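Local coordinates for mutual gliding-motility protein MglA (Myxococcus xanthus DK 1622, PDB 6H35) that acts as a small GTPase switch inside the cell that coordinates adventurous and social gliding and controls the direction and speed of movement, at residues D52-F57 and L76-G81. Numbering follows the deposited sequence.
Sequences DRTLFF and LYTVPG. With GDP (guanosine-5'-diphosphate), chain C.
Leu76 and Phe57 form an antiparallel hydrogen-bonded pair, Leu76 N giving to Phe57 O (2.8 Å) and Phe57 N to Leu76 O (3.0 Å). The leucine methyl CD1 runs alongside the Phe57 ring and reaches its far end, CZ, at 3.8 Å; bulky apolar residues suit this buried face, where Tyr33 meets the ring edge-to-face. On the other face, Phe56 CB sits over the Tyr77 ring, 3.6 Å from its centroid. Thr78 N still donates to Leu55 O, but Leu55 N finds the Thr78 hydroxyl OG1 (2.8 Å) instead of a carbonyl; threonine suits the place because its short hydroxyl can reach the neighbouring strand's N-H. Farther on, the two carboxylate oxygens let Asp52 accept adjacent backbone amides, Gly81 N on the syn lone pair of OD1 (3.1 Å) and Gln82 N on OD2. An alanine in place of Asp52 is likely to leave both amides without the carboxylate that joins them to this strand. The extended Arg53 brings NH2 edge-on to the alpha-phosphate, 2.6 Å from GDP O2A, its positive charge suiting the anion. Together these are the interswitch hairpin of a Ras-like GTPase, running into Thr78-Gly81, TVPG at the place of the DxxG motif, a segment predicted to bind GTP.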
loop_
_atom_site.group_PDB
_atom_site.type_symbol
_atom_site.label_atom_id
_atom_site.label_comp_id
_atom_site.label_asym_id
_atom_site.label_seq_id
_atom_site.Cartn_x
_atom_site.Cartn_y
_atom_site.Cartn_z
ATOM N N ASP A 52 15.559 10.655 3.031
ATOM C CA ASP A 52 14.461 9.734 2.766
ATOM C C ASP A 52 14.076 9.011 4.050
ATOM O O ASP A 52 14.721 9.157 5.091
ATOM C CB ASP A 52 14.834 8.733 1.663
ATOM C CG ASP A 52 13.662 8.388 0.760
ATOM O OD1 ASP A 52 12.505 8.451 1.222
ATOM O OD2 ASP A 52 13.899 8.051 -0.420
ATOM N N ARG A 53 13.008 8.220 3.962
ATOM C CA ARG A 53 12.527 7.468 5.111
ATOM C C ARG A 53 11.669 6.305 4.632
ATOM O O ARG A 53 11.203 6.275 3.490
ATOM C CB ARG A 53 11.735 8.359 6.075
ATOM C CG ARG A 53 10.369 8.752 5.557
ATOM C CD ARG A 53 9.757 9.886 6.362
ATOM N NE ARG A 53 8.549 10.397 5.719
ATOM C CZ ARG A 53 7.790 11.369 6.214
ATOM N NH1 ARG A 53 8.109 11.943 7.367
ATOM N NH2 ARG A 53 6.708 11.765 5.559
ATOM N N THR A 54 11.488 5.339 5.527
ATOM C CA THR A 54 10.569 4.226 5.341
ATOM C C THR A 54 9.800 4.029 6.637
ATOM O O THR A 54 10.367 4.140 7.728
ATOM C CB THR A 54 11.312 2.937 4.952
ATOM O OG1 THR A 54 12.031 3.154 3.733
ATOM C CG2 THR A 54 10.338 1.786 4.750
ATOM N N LEU A 55 8.502 3.761 6.523
ATOM C CA LEU A 55 7.634 3.605 7.681
ATOM C C LEU A 55 6.944 2.253 7.614
ATOM O O LEU A 55 6.456 1.857 6.552
ATOM C CB LEU A 55 6.591 4.725 7.735
ATOM C CG LEU A 55 5.745 4.838 9.003
ATOM C CD1 LEU A 55 6.608 5.257 10.177
ATOM C CD2 LEU A 55 4.612 5.821 8.787
ATOM N N PHE A 56 6.904 1.541 8.741
ATOM C CA PHE A 56 6.252 0.239 8.735
ATOM C C PHE A 56 5.776 -0.137 10.128
ATOM O O PHE A 56 6.260 0.378 11.142
ATOM C CB PHE A 56 7.170 -0.859 8.179
ATOM C CG PHE A 56 8.521 -0.943 8.843
ATOM C CD1 PHE A 56 9.588 -0.195 8.376
ATOM C CD2 PHE A 56 8.730 -1.801 9.907
ATOM C CE1 PHE A 56 10.830 -0.283 8.972
ATOM C CE2 PHE A 56 9.975 -1.893 10.510
ATOM C CZ PHE A 56 11.025 -1.136 10.040
ATOM N N PHE A 57 4.803 -1.051 10.150
ATOM C CA PHE A 57 4.263 -1.610 11.391
ATOM C C PHE A 57 3.357 -2.781 11.046
ATOM O O PHE A 57 2.925 -2.925 9.903
ATOM C CB PHE A 57 3.489 -0.564 12.208
ATOM C CG PHE A 57 2.115 -0.258 11.671
ATOM C CD1 PHE A 57 1.945 0.671 10.653
ATOM C CD2 PHE A 57 0.991 -0.884 12.196
ATOM C CE1 PHE A 57 0.679 0.963 10.159
ATOM C CE2 PHE A 57 -0.280 -0.598 11.708
ATOM C CZ PHE A 57 -0.434 0.327 10.687
ATOM N N LEU A 76 2.350 -3.470 7.202
ATOM C CA LEU A 76 2.251 -2.352 6.275
ATOM C C LEU A 76 3.604 -1.661 6.176
ATOM O O LEU A 76 4.238 -1.371 7.202
ATOM C CB LEU A 76 1.178 -1.349 6.717
ATOM C CG LEU A 76 -0.269 -1.836 6.912
ATOM C CD1 LEU A 76 -1.234 -0.677 7.138
ATOM C CD2 LEU A 76 -0.729 -2.675 5.743
ATOM N N TYR A 77 4.028 -1.393 4.939
ATOM C CA TYR A 77 5.306 -0.772 4.617
ATOM C C TYR A 77 5.076 0.382 3.654
ATOM O O TYR A 77 4.341 0.233 2.673
ATOM C CB TYR A 77 6.263 -1.779 3.965
ATOM C CG TYR A 77 6.938 -2.718 4.926
ATOM C CD1 TYR A 77 6.288 -3.855 5.383
ATOM C CD2 TYR A 77 8.233 -2.478 5.372
ATOM C CE1 TYR A 77 6.905 -4.722 6.271
ATOM C CE2 TYR A 77 8.855 -3.339 6.260
ATOM C CZ TYR A 77 8.185 -4.459 6.701
ATOM O OH TYR A 77 8.790 -5.327 7.581
ATOM N N THR A 78 5.697 1.526 3.921
ATOM C CA THR A 78 5.855 2.513 2.868
ATOM C C THR A 78 7.152 2.218 2.124
ATOM O O THR A 78 7.874 1.265 2.427
ATOM C CB THR A 78 5.866 3.944 3.409
ATOM O OG1 THR A 78 7.099 4.190 4.096
ATOM C CG2 THR A 78 4.699 4.174 4.348
ATOM N N VAL A 79 7.460 3.059 1.147
ATOM C CA VAL A 79 8.610 2.846 0.278
ATOM C C VAL A 79 9.359 4.173 0.213
ATOM O O VAL A 79 8.733 5.236 0.326
ATOM C CB VAL A 79 8.149 2.330 -1.098
ATOM C CG1 VAL A 79 8.371 3.356 -2.186
ATOM C CG2 VAL A 79 8.811 1.015 -1.431
ATOM N N PRO A 80 10.685 4.176 0.098
ATOM C CA PRO A 80 11.398 5.452 -0.037
ATOM C C PRO A 80 11.105 6.110 -1.376
ATOM O O PRO A 80 10.738 5.452 -2.354
ATOM C CB PRO A 80 12.875 5.054 0.090
ATOM C CG PRO A 80 12.912 3.607 -0.264
ATOM C CD PRO A 80 11.601 3.028 0.179
ATOM N N GLY A 81 11.268 7.434 -1.410
ATOM C CA GLY A 81 10.846 8.210 -2.561
ATOM C C GLY A 81 11.946 8.810 -3.414
ATOM O O GLY A 81 11.677 9.268 -4.529
HETATM P PB GDP C . 5.035 10.447 1.334
HETATM O O1B GDP C . 4.337 9.678 0.234
HETATM O O2B GDP C . 6.421 10.757 0.830
HETATM O O3B GDP C . 5.095 9.628 2.596
HETATM O O3A GDP C . 4.233 11.814 1.614
HETATM P PA GDP C . 3.639 12.263 3.043
HETATM O O1A GDP C . 2.677 11.269 3.643
HETATM O O2A GDP C . 4.747 12.602 4.003
HETATM O "O5'" GDP C . 2.862 13.604 2.633
HETATM C "C5'" GDP C . 3.623 14.696 2.130
HETATM C "C4'" GDP C . 2.876 15.976 2.446
HETATM O "O4'" GDP C . 1.616 15.967 1.779
HETATM C "C3'" GDP C . 2.589 16.053 3.929
HETATM O "O3'" GDP C . 2.923 17.374 4.342
HETATM C "C2'" GDP C . 1.097 15.830 4.068
HETATM O "O2'" GDP C . 0.539 16.643 5.102
HETATM C "C1'" GDP C . 0.564 16.236 2.707
HETATM N N9 GDP C . -0.630 15.454 2.323
HETATM C C8 GDP C . -0.727 14.112 2.264
HETATM N N7 GDP C . -1.966 13.733 1.855
HETATM C C5 GDP C . -2.677 14.858 1.624
HETATM C C6 GDP C . -4.048 15.186 1.172
HETATM O O6 GDP C . -4.867 14.284 0.896
HETATM N N1 GDP C . -4.390 16.473 1.075
HETATM C C2 GDP C . -3.531 17.470 1.369
HETATM N N2 GDP C . -3.955 18.752 1.238
HETATM N N3 GDP C . -2.260 17.244 1.790
HETATM C C4 GDP C . -1.790 15.985 1.938
HETATM O O HOH W 1 9.144 7.442 1.743
#